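Local coordinates for protein prephenate dehydratase:Amino acid-binding ACT (Brucella abortus, PDB 6VH5) that probably catalyses the decarboxylating dehydration of prephenate to phenylpyruvate in phenylalanine biosynthesis, and binds phenylalanine through its ACT domain, at residues 58-63 with 71-76; 85-90 with 246-251; 193-198 with 262-267; 250-253 with 259-262. One frame throughout, in Å; residues are numbered along the deposited sequence.

Contact 1. Residues 58-63 with 71-76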
loop_
_atom_site.group_PDB
_atom_site.type_symbol
_atom_site.label_atom_id
_atom_site.label_comp_id
_atom_site.label_asym_id
_atom_site.label_seq_id
_atom_site.Cartn_x
_atom_site.Cartn_y
_atom_site.Cartn_z
ATOM N N ASP A 58 -7.004 -4.215 13.728
ATOM C CA ASP A 58 -7.120 -4.226 15.184
ATOM C C ASP A 58 -6.999 -2.818 15.752
ATOM O O ASP A 58 -7.672 -2.476 16.734
ATOM C CB ASP A 58 -6.051 -5.132 15.796
ATOM C CG ASP A 58 -6.317 -6.607 15.550
ATOM O OD1 ASP A 58 -7.504 -7.021 15.547
ATOM O OD2 ASP A 58 -5.324 -7.348 15.357
ATOM N N ALA A 59 -6.126 -1.994 15.162
ATOM C CA ALA A 59 -6.041 -0.599 15.578
ATOM C C ALA A 59 -7.341 0.148 15.284
ATOM O O ALA A 59 -7.722 1.046 16.043
ATOM C CB ALA A 59 -4.852 0.086 14.900
ATOM N N PHE A 60 -8.022 -0.186 14.184
ATOM C CA PHE A 60 -9.340 0.397 13.943
ATOM C C PHE A 60 -10.337 -0.104 14.975
ATOM O O PHE A 60 -11.056 0.687 15.600
ATOM C CB PHE A 60 -9.834 0.061 12.531
ATOM C CG PHE A 60 -9.318 0.985 11.458
ATOM C CD1 PHE A 60 -7.958 1.059 11.179
ATOM C CD2 PHE A 60 -10.196 1.754 10.705
ATOM C CE1 PHE A 60 -7.476 1.899 10.175
ATOM C CE2 PHE A 60 -9.728 2.590 9.703
ATOM C CZ PHE A 60 -8.366 2.663 9.434
ATOM N N ASN A 61 -10.371 -1.423 15.180
ATOM C CA ASN A 61 -11.349 -2.031 16.069
ATOM C C ASN A 61 -11.211 -1.516 17.496
ATOM O O ASN A 61 -12.207 -1.423 18.220
ATOM C CB ASN A 61 -11.205 -3.550 16.015
ATOM C CG ASN A 61 -12.287 -4.259 16.794
ATOM O OD1 ASN A 61 -13.449 -4.258 16.390
ATOM N ND2 ASN A 61 -11.913 -4.884 17.906
ATOM N N ALA A 62 -9.986 -1.190 17.914
ATOM C CA ALA A 62 -9.761 -0.619 19.240
ATOM C C ALA A 62 -10.560 0.661 19.446
ATOM O O ALA A 62 -10.972 0.965 20.574
ATOM C CB ALA A 62 -8.269 -0.337 19.434
ATOM N N VAL A 63 -10.745 1.437 18.373
ATOM C CA VAL A 63 -11.515 2.669 18.421
ATOM C C VAL A 63 -13.004 2.367 18.350
ATOM O O VAL A 63 -13.817 3.019 19.019
ATOM C CB VAL A 63 -11.060 3.589 17.272
ATOM C CG1 VAL A 63 -11.983 4.804 17.126
ATOM C CG2 VAL A 63 -9.618 4.021 17.489
ATOM N N ALA A 71 -6.884 6.539 16.935
ATOM C CA ALA A 71 -5.975 5.611 16.278
ATOM C C ALA A 71 -5.011 6.385 15.392
ATOM O O ALA A 71 -5.414 7.323 14.690
ATOM C CB ALA A 71 -6.735 4.571 15.440
ATOM N N MET A 72 -3.737 5.973 15.418
ATOM C CA MET A 72 -2.675 6.609 14.643
ATOM C C MET A 72 -2.285 5.667 13.509
ATOM O O MET A 72 -1.606 4.659 13.739
ATOM C CB MET A 72 -1.481 6.942 15.537
ATOM C CG MET A 72 -0.326 7.631 14.821
ATOM S SD MET A 72 -0.549 9.391 14.438
ATOM C CE MET A 72 -0.373 10.130 16.059
ATOM N N ILE A 73 -2.681 6.012 12.287
ATOM C CA ILE A 73 -2.603 5.120 11.137
ATOM C C ILE A 73 -1.719 5.747 10.067
ATOM O O ILE A 73 -1.969 6.877 9.646
ATOM C CB ILE A 73 -3.989 4.809 10.549
ATOM C CG1 ILE A 73 -4.914 4.227 11.629
ATOM C CG2 ILE A 73 -3.840 3.909 9.323
ATOM C CD1 ILE A 73 -4.383 2.981 12.294
ATOM N N PRO A 74 -0.677 5.060 9.602
ATOM C CA PRO A 74 0.107 5.573 8.473
ATOM C C PRO A 74 -0.611 5.341 7.154
ATOM O O PRO A 74 -1.206 4.283 6.927
ATOM C CB PRO A 74 1.403 4.753 8.547
ATOM C CG PRO A 74 0.994 3.473 9.197
ATOM C CD PRO A 74 -0.084 3.841 10.187
ATOM N N ILE A 75 -0.572 6.350 6.283
ATOM C CA ILE A 75 -1.199 6.221 4.971
ATOM C C ILE A 75 -0.274 6.584 3.825
ATOM O O ILE A 75 -0.542 6.185 2.678
ATOM C CB ILE A 75 -2.502 7.043 4.895
ATOM C CG1 ILE A 75 -2.222 8.532 5.066
ATOM C CG2 ILE A 75 -3.491 6.556 5.974
ATOM C CD1 ILE A 75 -3.379 9.396 4.600
ATOM N N GLU A 76 0.812 7.316 4.056
ATOM C CA GLU A 76 1.782 7.615 3.012
ATOM C C GLU A 76 3.186 7.426 3.566
ATOM O O GLU A 76 3.466 7.809 4.706
ATOM C CB GLU A 76 1.634 9.044 2.483
ATOM C CG GLU A 76 0.338 9.298 1.761
ATOM C CD GLU A 76 0.089 10.769 1.527
ATOM O OE1 GLU A 76 1.060 11.544 1.584
ATOM O OE2 GLU A 76 -1.083 11.152 1.339
#
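The methyl of Ala71 sits against two points of helix 58-63 at once: Val63 CG2 lies 3.6 Å from Ala71 CB, and the carbonyl oxygen Ala59 O lies 3.7 Å from the same Ala71 CB. With only a methyl group on the strand here, the two backbones come close, Ala59 CA and Ala71 CA being 6.2 Å apart. Ala59 O is not left without a polar partner, since it is also hydrogen-bonded to Ser28 OG on strand 26-30. One step further along the strand face, Ile73 takes over. Its CG1 branch stands anti to the carbonyl carbon (chi1 -56°), and the turn at chi2 (-57°) then brings the CD1 methyl up to the helix, 3.9 Å from Ala59 CB. Phe60 reaches across to the same branch, its CE1 corner 3.8 Å from Ile73 CG1, and the two side chains cross at about a right angle. Helix 56-64 is the connection of a beta-alpha-beta crossover: it leads from strand 49-53 to strand 70-77, which run parallel with strand 26-30 between them, the strand order of a type II periplasmic-binding-protein-like lobe. Every residue that touches here is buried and apolar. The rest of the helix is different: Asp58 and Asn61 do not reach the strand, and Asn61 is exposed to solvent. Past Ile73 the strand leaves the helix behind, Ile75 packing on Val197 of strand 193-200 instead.

Contact 2. Residues 85-90 with 246-251. With PHE (phenylalanine), chain E.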
loop_
_atom_site.group_PDB
_atom_site.type_symbol
_atom_site.label_atom_id
_atom_site.label_comp_id
_atom_site.label_asym_id
_atom_site.label_seq_id
_atom_site.Cartn_x
_atom_site.Cartn_y
_atom_site.Cartn_z
ATOM N N ASP A 85 -4.468 0.735 3.800
ATOM C CA ASP A 85 -5.321 1.161 2.693
ATOM C C ASP A 85 -6.487 1.964 3.265
ATOM O O ASP A 85 -7.589 1.460 3.494
ATOM C CB ASP A 85 -5.797 -0.046 1.896
ATOM C CG ASP A 85 -6.498 0.341 0.612
ATOM O OD1 ASP A 85 -6.831 1.532 0.448
ATOM O OD2 ASP A 85 -6.718 -0.546 -0.240
ATOM N N ILE A 86 -6.224 3.250 3.502
ATOM C CA ILE A 86 -7.226 4.131 4.093
ATOM C C ILE A 86 -8.451 4.255 3.189
ATOM O O ILE A 86 -9.574 4.448 3.673
ATOM C CB ILE A 86 -6.595 5.506 4.400
ATOM C CG1 ILE A 86 -7.545 6.366 5.242
ATOM C CG2 ILE A 86 -6.169 6.218 3.107
ATOM C CD1 ILE A 86 -7.639 5.947 6.689
ATOM N N HIS A 87 -8.262 4.141 1.869
ATOM C CA HIS A 87 -9.377 4.253 0.938
ATOM C C HIS A 87 -10.376 3.115 1.114
ATOM O O HIS A 87 -11.574 3.304 0.882
ATOM C CB HIS A 87 -8.846 4.287 -0.497
ATOM C CG HIS A 87 -9.822 4.821 -1.502
ATOM N ND1 HIS A 87 -9.438 5.225 -2.765
ATOM C CD2 HIS A 87 -11.163 5.006 -1.440
ATOM C CE1 HIS A 87 -10.499 5.644 -3.433
ATOM N NE2 HIS A 87 -11.558 5.518 -2.654
ATOM N N TYR A 88 -9.918 1.935 1.518
ATOM C CA TYR A 88 -10.856 0.840 1.736
ATOM C C TYR A 88 -11.447 0.842 3.142
ATOM O O TYR A 88 -12.659 0.652 3.304
ATOM C CB TYR A 88 -10.180 -0.505 1.471
ATOM C CG TYR A 88 -11.075 -1.683 1.780
ATOM C CD1 TYR A 88 -12.040 -2.092 0.868
ATOM C CD2 TYR A 88 -10.970 -2.378 2.989
ATOM C CE1 TYR A 88 -12.870 -3.164 1.136
ATOM C CE2 TYR A 88 -11.800 -3.456 3.266
ATOM C CZ TYR A 88 -12.748 -3.842 2.334
ATOM O OH TYR A 88 -13.579 -4.906 2.592
ATOM N N LEU A 89 -10.613 1.076 4.166
ATOM C CA LEU A 89 -11.026 0.847 5.552
ATOM C C LEU A 89 -11.889 1.983 6.088
ATOM O O LEU A 89 -12.905 1.737 6.749
ATOM C CB LEU A 89 -9.797 0.691 6.446
ATOM C CG LEU A 89 -8.827 -0.446 6.157
ATOM C CD1 LEU A 89 -7.515 -0.204 6.896
ATOM C CD2 LEU A 89 -9.431 -1.776 6.554
ATOM N N LEU A 90 -11.495 3.223 5.823
ATOM C CA LEU A 90 -12.158 4.372 6.424
ATOM C C LEU A 90 -13.598 4.542 5.929
ATOM O O LEU A 90 -14.478 4.853 6.744
ATOM C CB LEU A 90 -11.334 5.631 6.171
ATOM C CG LEU A 90 -11.792 6.863 6.947
ATOM C CD1 LEU A 90 -11.918 6.570 8.437
ATOM C CD2 LEU A 90 -10.834 8.007 6.702
ATOM N N LYS A 246 -4.203 15.522 -2.625
ATOM C CA LYS A 246 -4.175 14.071 -2.718
ATOM C C LYS A 246 -5.363 13.617 -3.548
ATOM O O LYS A 246 -6.466 14.165 -3.419
ATOM C CB LYS A 246 -4.197 13.436 -1.320
ATOM C CG LYS A 246 -3.965 11.932 -1.297
ATOM C CD LYS A 246 -4.036 11.412 0.124
ATOM C CE LYS A 246 -3.946 9.894 0.173
ATOM N NZ LYS A 246 -2.617 9.431 -0.290
ATOM N N LEU A 247 -5.138 12.618 -4.398
ATOM C CA LEU A 247 -6.228 12.106 -5.231
ATOM C C LEU A 247 -5.868 10.702 -5.684
ATOM O O LEU A 247 -4.793 10.489 -6.257
ATOM C CB LEU A 247 -6.488 13.031 -6.431
ATOM C CG LEU A 247 -7.704 12.710 -7.307
ATOM C CD1 LEU A 247 -8.980 12.651 -6.452
ATOM C CD2 LEU A 247 -7.864 13.747 -8.445
ATOM N N GLU A 248 -6.720 9.742 -5.359
ATOM C CA GLU A 248 -6.478 8.341 -5.667
ATOM C C GLU A 248 -7.711 7.712 -6.288
ATOM O O GLU A 248 -8.803 7.786 -5.718
ATOM C CB GLU A 248 -6.098 7.582 -4.414
ATOM C CG GLU A 248 -4.640 7.594 -4.068
ATOM C CD GLU A 248 -4.374 6.579 -2.995
ATOM O OE1 GLU A 248 -5.377 5.982 -2.555
ATOM O OE2 GLU A 248 -3.197 6.340 -2.646
ATOM N N SER A 249 -7.516 7.022 -7.403
ATOM C CA SER A 249 -8.609 6.344 -8.076
ATOM C C SER A 249 -8.746 4.913 -7.577
ATOM O O SER A 249 -7.777 4.268 -7.157
ATOM C CB SER A 249 -8.401 6.367 -9.589
ATOM O OG SER A 249 -7.619 5.283 -10.041
ATOM N N TYR A 250 -9.981 4.432 -7.597
ATOM C CA TYR A 250 -10.301 3.081 -7.149
ATOM C C TYR A 250 -11.488 2.632 -7.985
ATOM O O TYR A 250 -12.584 3.177 -7.824
ATOM C CB TYR A 250 -10.608 3.123 -5.650
ATOM C CG TYR A 250 -10.890 1.837 -4.924
ATOM C CD1 TYR A 250 -9.908 1.237 -4.140
ATOM C CD2 TYR A 250 -12.156 1.255 -4.961
ATOM C CE1 TYR A 250 -10.165 0.065 -3.434
ATOM C CE2 TYR A 250 -12.429 0.092 -4.266
ATOM C CZ TYR A 250 -11.424 -0.502 -3.503
ATOM O OH TYR A 250 -11.676 -1.658 -2.814
ATOM N N GLN A 251 -11.281 1.668 -8.883
ATOM C CA GLN A 251 -12.384 1.162 -9.694
ATOM C C GLN A 251 -13.262 0.239 -8.849
ATOM O O GLN A 251 -12.755 -0.651 -8.161
ATOM C CB GLN A 251 -11.864 0.436 -10.940
ATOM C CG GLN A 251 -11.093 1.313 -11.919
ATOM C CD GLN A 251 -11.996 2.211 -12.776
ATOM O OE1 GLN A 251 -13.159 2.445 -12.443
ATOM N NE2 GLN A 251 -11.449 2.734 -13.872
HETATM N N PHE E . -2.525 20.690 -6.288
HETATM C CA PHE E . -2.627 20.545 -7.738
HETATM C C PHE E . -4.054 20.789 -8.185
HETATM O O PHE E . -4.929 20.975 -7.333
HETATM C CB PHE E . -2.171 19.164 -8.210
HETATM C CG PHE E . -2.751 18.011 -7.415
HETATM C CD1 PHE E . -1.959 17.312 -6.518
HETATM C CD2 PHE E . -4.073 17.621 -7.579
HETATM C CE1 PHE E . -2.479 16.247 -5.790
HETATM C CE2 PHE E . -4.598 16.567 -6.862
HETATM C CZ PHE E . -3.805 15.878 -5.964
HETATM O OXT PHE E . -4.328 20.781 -9.388
HETATM O O HOH W 1 -7.151 4.107 -3.176
#
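At the junction between the dehydratase domain and the ACT domain, His87 near the start of helix 86-92 packs against Tyr250 on strand 243-251, outermost of the ACT sheet within its own chain and hydrogen-bonded to the second subunit. The imidazole is swung toward the strand with CG anti to the backbone N (chi1 -162°), and its CE1 presses on Tyr250 CB at 3.4 Å. Tyr250 CG lies over one face of the imidazole, displaced toward its rim; the rings are oblique, their planes 43° apart. The same CE1 of His87 also lies 3.6 Å from Glu248 O. Tyr88, the next residue on the helix, adds its ring carbon CD1, which meets Tyr250 OH at 3.7 Å. Asp85 caps this helix end: its OD1 accepts from Tyr88 N, which approaches from above the carboxylate plane. At the Lys246 end of the strand lies a bound phenylalanine, its CZ 3.4 Å from Lys246 N; Met244 O and Asn243 OD1 hydrogen-bond it, and the second subunit adds Leu230 N and Asn225 OD1. Lys246 itself pairs with Glu76, and its link to Glu248 is long. His87 ND1 and Glu248 OE1 are not in direct contact. A water joins them instead, 2.6 Å from His87 ND1 and donating a hydrogen bond of 2.7 Å to Glu248 OE1.

Contact 3. Residues 193-198 with 262-267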
loop_
_atom_site.group_PDB
_atom_site.type_symbol
_atom_site.label_atom_id
_atom_site.label_comp_id
_atom_site.label_asym_id
_atom_site.label_seq_id
_atom_site.Cartn_x
_atom_site.Cartn_y
_atom_site.Cartn_z
ATOM N N VAL A 193 9.835 9.853 4.793
ATOM C CA VAL A 193 8.780 10.443 5.612
ATOM C C VAL A 193 7.532 9.570 5.561
ATOM O O VAL A 193 7.185 9.025 4.507
ATOM C CB VAL A 193 8.456 11.875 5.145
ATOM C CG1 VAL A 193 7.519 12.549 6.124
ATOM C CG2 VAL A 193 9.739 12.670 5.005
ATOM N N THR A 194 6.869 9.428 6.703
ATOM C CA THR A 194 5.581 8.750 6.795
ATOM C C THR A 194 4.500 9.752 7.182
ATOM O O THR A 194 4.704 10.582 8.078
ATOM C CB THR A 194 5.605 7.594 7.811
ATOM O OG1 THR A 194 6.332 6.489 7.268
ATOM C CG2 THR A 194 4.170 7.130 8.115
ATOM N N ARG A 195 3.365 9.690 6.497
ATOM C CA ARG A 195 2.220 10.530 6.821
ATOM C C ARG A 195 1.182 9.698 7.558
ATOM O O ARG A 195 0.700 8.680 7.038
ATOM C CB ARG A 195 1.610 11.156 5.575
ATOM C CG ARG A 195 0.269 11.848 5.850
ATOM C CD ARG A 195 -0.270 12.556 4.592
ATOM N NE ARG A 195 -1.398 13.403 4.944
ATOM C CZ ARG A 195 -2.546 13.456 4.286
ATOM N NH1 ARG A 195 -2.737 12.724 3.198
ATOM N NH2 ARG A 195 -3.503 14.253 4.722
ATOM N N PHE A 196 0.820 10.143 8.750
ATOM C CA PHE A 196 -0.254 9.506 9.486
ATOM C C PHE A 196 -1.514 10.361 9.418
ATOM O O PHE A 196 -1.456 11.574 9.195
ATOM C CB PHE A 196 0.128 9.288 10.954
ATOM C CG PHE A 196 1.361 8.469 11.156
ATOM C CD1 PHE A 196 2.620 9.052 11.093
ATOM C CD2 PHE A 196 1.267 7.117 11.435
ATOM C CE1 PHE A 196 3.759 8.302 11.293
ATOM C CE2 PHE A 196 2.404 6.355 11.637
ATOM C CZ PHE A 196 3.652 6.948 11.565
ATOM N N VAL A 197 -2.657 9.705 9.624
ATOM C CA VAL A 197 -3.923 10.371 9.912
ATOM C C VAL A 197 -4.401 9.877 11.269
ATOM O O VAL A 197 -4.221 8.705 11.611
ATOM C CB VAL A 197 -4.999 10.115 8.837
ATOM C CG1 VAL A 197 -4.684 10.904 7.564
ATOM C CG2 VAL A 197 -5.104 8.627 8.556
ATOM N N VAL A 198 -4.980 10.782 12.045
ATOM C CA VAL A 198 -5.529 10.471 13.357
ATOM C C VAL A 198 -7.019 10.194 13.193
ATOM O O VAL A 198 -7.758 11.047 12.694
ATOM C CB VAL A 198 -5.281 11.633 14.329
ATOM C CG1 VAL A 198 -5.650 11.245 15.752
ATOM C CG2 VAL A 198 -3.825 12.083 14.228
ATOM N N TYR A 262 -10.562 9.132 -3.690
ATOM C CA TYR A 262 -10.220 9.600 -2.356
ATOM C C TYR A 262 -9.436 10.890 -2.529
ATOM O O TYR A 262 -8.480 10.926 -3.304
ATOM C CB TYR A 262 -9.406 8.528 -1.605
ATOM C CG TYR A 262 -9.024 8.847 -0.177
ATOM C CD1 TYR A 262 -9.675 8.236 0.893
ATOM C CD2 TYR A 262 -7.963 9.709 0.103
ATOM C CE1 TYR A 262 -9.300 8.500 2.212
ATOM C CE2 TYR A 262 -7.584 9.993 1.411
ATOM C CZ TYR A 262 -8.258 9.386 2.463
ATOM O OH TYR A 262 -7.885 9.675 3.759
ATOM N N ALA A 263 -9.833 11.944 -1.823
ATOM C CA ALA A 263 -9.255 13.254 -2.089
ATOM C C ALA A 263 -9.069 14.057 -0.812
ATOM O O ALA A 263 -9.875 13.961 0.120
ATOM C CB ALA A 263 -10.131 14.053 -3.066
ATOM N N ASP A 264 -7.990 14.837 -0.781
ATOM C CA ASP A 264 -7.748 15.865 0.223
ATOM C C ASP A 264 -7.705 17.210 -0.497
ATOM O O ASP A 264 -7.062 17.325 -1.547
ATOM C CB ASP A 264 -6.407 15.664 0.952
ATOM C CG ASP A 264 -6.307 14.344 1.735
ATOM O OD1 ASP A 264 -7.285 13.566 1.835
ATOM O OD2 ASP A 264 -5.201 14.098 2.265
ATOM N N ILE A 265 -8.381 18.221 0.053
ATOM C CA ILE A 265 -8.232 19.599 -0.406
ATOM C C ILE A 265 -7.820 20.442 0.798
ATOM O O ILE A 265 -8.044 20.078 1.959
ATOM C CB ILE A 265 -9.510 20.194 -1.062
ATOM C CG1 ILE A 265 -10.666 20.182 -0.073
ATOM C CG2 ILE A 265 -9.910 19.455 -2.346
ATOM C CD1 ILE A 265 -11.934 20.716 -0.637
ATOM N N GLU A 266 -7.194 21.572 0.505
ATOM C CA GLU A 266 -6.838 22.570 1.510
ATOM C C GLU A 266 -7.960 23.601 1.538
ATOM O O GLU A 266 -8.086 24.429 0.635
ATOM C CB GLU A 266 -5.475 23.176 1.192
ATOM C CG GLU A 266 -4.370 22.114 1.230
ATOM C CD GLU A 266 -2.976 22.632 0.906
ATOM O OE1 GLU A 266 -2.829 23.548 0.061
ATOM O OE2 GLU A 266 -2.018 22.111 1.518
ATOM N N GLY A 267 -8.802 23.509 2.548
ATOM C CA GLY A 267 -9.969 24.347 2.684
ATOM C C GLY A 267 -10.936 23.752 3.680
ATOM O O GLY A 267 -10.862 22.575 4.044
#
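Arg195 goes out from its strand fully stretched, CG anti to the backbone N (chi1 170°) and the chain extended as far as NE, while Asp264 holds CG beside its own backbone N (chi1 -62°) and comes from the opposite direction, so that the two charged ends meet close to the ACT strand, the arginine spanning most of the gap between backbones that do not touch. The guanidinium approaches end-on. NH1 and NH2 of Arg195 both bond to the one oxygen Asp264 OD2, each at 3.0 Å, and that oxygen lies at the guanidinium edge, close to its plane. NH1 arrives nearly in line with the C-O bond and NH2 from the syn side, somewhat out of the carboxylate plane; the two flat groups are turned 77° apart. Other groups share the load: Glu100 pairs with NH2 and Glu76 with NH1, while Asp264 OD1 takes a hydrogen bond with Thr218 OG1. Thr194, predicted to be essential for activity, precedes Arg195 on the strand. The pairing is an interdomain salt bridge, joining the dehydratase sheet to strand 258-266 of the ACT-domain sheet.

Contact 4. Residues 250-253 with 259-262. With PHE (phenylalanine), chain J.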
loop_
_atom_site.group_PDB
_atom_site.type_symbol
_atom_site.label_atom_id
_atom_site.label_comp_id
_atom_site.label_asym_id
_atom_site.label_seq_id
_atom_site.Cartn_x
_atom_site.Cartn_y
_atom_site.Cartn_z
ATOM N N TYR A 250 -9.981 4.432 -7.597
ATOM C CA TYR A 250 -10.301 3.081 -7.149
ATOM C C TYR A 250 -11.488 2.632 -7.985
ATOM O O TYR A 250 -12.584 3.177 -7.824
ATOM C CB TYR A 250 -10.608 3.123 -5.650
ATOM C CG TYR A 250 -10.890 1.837 -4.924
ATOM C CD1 TYR A 250 -9.908 1.237 -4.140
ATOM C CD2 TYR A 250 -12.156 1.255 -4.961
ATOM C CE1 TYR A 250 -10.165 0.065 -3.434
ATOM C CE2 TYR A 250 -12.429 0.092 -4.266
ATOM C CZ TYR A 250 -11.424 -0.502 -3.503
ATOM O OH TYR A 250 -11.676 -1.658 -2.814
ATOM N N GLN A 251 -11.281 1.668 -8.883
ATOM C CA GLN A 251 -12.384 1.162 -9.694
ATOM C C GLN A 251 -13.262 0.239 -8.849
ATOM O O GLN A 251 -12.755 -0.651 -8.161
ATOM C CB GLN A 251 -11.864 0.436 -10.940
ATOM C CG GLN A 251 -11.093 1.313 -11.919
ATOM C CD GLN A 251 -11.996 2.211 -12.776
ATOM O OE1 GLN A 251 -13.159 2.445 -12.443
ATOM N NE2 GLN A 251 -11.449 2.734 -13.872
ATOM N N LEU A 252 -14.576 0.465 -8.899
ATOM C CA LEU A 252 -15.521 -0.196 -8.001
ATOM C C LEU A 252 -15.823 -1.625 -8.436
ATOM O O LEU A 252 -15.899 -1.926 -9.628
ATOM C CB LEU A 252 -16.818 0.611 -7.940
ATOM C CG LEU A 252 -16.735 1.908 -7.137
ATOM C CD1 LEU A 252 -18.056 2.647 -7.138
ATOM C CD2 LEU A 252 -16.334 1.577 -5.709
ATOM N N GLY A 253 -15.978 -2.512 -7.455
ATOM C CA GLY A 253 -16.296 -3.905 -7.727
ATOM C C GLY A 253 -15.292 -4.555 -8.667
ATOM O O GLY A 253 -14.162 -4.096 -8.844
ATOM N N THR A 259 -16.146 4.512 -10.720
ATOM C CA THR A 259 -14.865 4.715 -10.062
ATOM C C THR A 259 -15.062 5.546 -8.803
ATOM O O THR A 259 -15.796 6.535 -8.818
ATOM C CB THR A 259 -13.857 5.413 -10.983
ATOM O OG1 THR A 259 -13.947 4.840 -12.292
ATOM C CG2 THR A 259 -12.424 5.218 -10.450
ATOM N N GLN A 260 -14.391 5.161 -7.721
ATOM C CA GLN A 260 -14.398 5.970 -6.511
ATOM C C GLN A 260 -13.054 6.676 -6.354
ATOM O O GLN A 260 -12.006 6.141 -6.721
ATOM C CB GLN A 260 -14.704 5.130 -5.265
ATOM C CG GLN A 260 -14.967 5.987 -4.029
ATOM C CD GLN A 260 -15.610 5.214 -2.906
ATOM O OE1 GLN A 260 -16.722 4.708 -3.044
ATOM N NE2 GLN A 260 -14.916 5.127 -1.780
ATOM N N PHE A 261 -13.099 7.890 -5.807
ATOM C CA PHE A 261 -11.919 8.724 -5.630
ATOM C C PHE A 261 -11.797 9.114 -4.167
ATOM O O PHE A 261 -12.798 9.381 -3.493
ATOM C CB PHE A 261 -11.966 10.003 -6.503
ATOM C CG PHE A 261 -11.641 9.765 -7.957
ATOM C CD1 PHE A 261 -10.319 9.873 -8.414
ATOM C CD2 PHE A 261 -12.631 9.382 -8.856
ATOM C CE1 PHE A 261 -9.997 9.624 -9.743
ATOM C CE2 PHE A 261 -12.318 9.126 -10.185
ATOM C CZ PHE A 261 -10.997 9.250 -10.632
ATOM N N TYR A 262 -10.562 9.132 -3.690
ATOM C CA TYR A 262 -10.220 9.600 -2.356
ATOM C C TYR A 262 -9.436 10.890 -2.529
ATOM O O TYR A 262 -8.480 10.926 -3.304
ATOM C CB TYR A 262 -9.406 8.528 -1.605
ATOM C CG TYR A 262 -9.024 8.847 -0.177
ATOM C CD1 TYR A 262 -9.675 8.236 0.893
ATOM C CD2 TYR A 262 -7.963 9.709 0.103
ATOM C CE1 TYR A 262 -9.300 8.500 2.212
ATOM C CE2 TYR A 262 -7.584 9.993 1.411
ATOM C CZ TYR A 262 -8.258 9.386 2.463
ATOM O OH TYR A 262 -7.885 9.675 3.759
HETATM N N PHE J . -12.669 7.203 -16.347
HETATM C CA PHE J . -13.158 8.504 -15.907
HETATM C C PHE J . -12.540 9.660 -16.695
HETATM O O PHE J . -12.733 10.824 -16.327
HETATM C CB PHE J . -12.894 8.706 -14.417
HETATM C CG PHE J . -11.505 8.298 -13.977
HETATM C CD1 PHE J . -11.296 7.083 -13.340
HETATM C CD2 PHE J . -10.422 9.133 -14.175
HETATM C CE1 PHE J . -10.019 6.699 -12.930
HETATM C CE2 PHE J . -9.151 8.762 -13.771
HETATM C CZ PHE J . -8.950 7.539 -13.141
HETATM O OXT PHE J . -11.845 9.460 -17.697
#
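Thr259 meets Gln251 through its hydroxyl and a bound phenylalanine through its carbon atoms. Starting at the backbone, Thr259 CB already lies 3.9 Å from CD1 of the ligand ring. Two branches leave it. CG2, anti to the backbone N, tucks between the strands and the ligand, touching Tyr250 O at 3.3 Å and ligand CD1 at 3.6 Å. OG1 turns to the neighbouring strand and donates a hydrogen bond of 2.5 Å to Gln251 OE1, reaching it from above the amide plane. Gln251 is bent at chi2 (-77°), which folds its amide back toward this threonine. Both residues lie on the same face of an antiparallel hairpin of the ACT fold, where Gln251 and Thr259 form a non-hydrogen-bonded pair. The adjoining pair, Tyr250 with Gln260, carries the backbone bonds: Gln260 N to Tyr250 O is 2.7 Å, and the return bond from Tyr250 N to Gln260 O is weak. On the opposite face, Leu252 CD2 rests on Gln260 CB at 3.9 Å, and the Gln260 amide oxygen is taken by Arg222. Ligand CG lies at the edge of the Phe261 ring, in its plane, 3.5 Å from Phe261 CZ. The rotation of the Gln251 amide is set jointly, OE1 accepting from Thr259 while NE2 bonds Asn225 OD1 and Thr245 O of the second subunit, which ties the hairpin to the phenylalanine pocket.

Contact 1 lies inside the dehydratase domain, contact 4 inside the ACT domain, and contacts 2 and 3 bridge the two. Contacts 1 and 3 share a sheet, Ile73 O of strand 70-77 lying 2.9 Å from Val197 N, and the side chain of Ile73 is about 9 Å from that of Thr194, predicted to be essential. Charges tie contacts 1, 2 and 3 together: Glu76 OE2 is 2.8 Å from Lys246 NZ, linking strand 71-76 to contact 2, and Glu76 also pairs with Arg195 of contact 3. Contacts 2 and 4, centres about 7 Å apart, share Tyr250 and Gln251 and border phenylalanine pockets formed with the second subunit. This route is consistent with ligand binding being felt at the catalytic domain, as in regulated relatives.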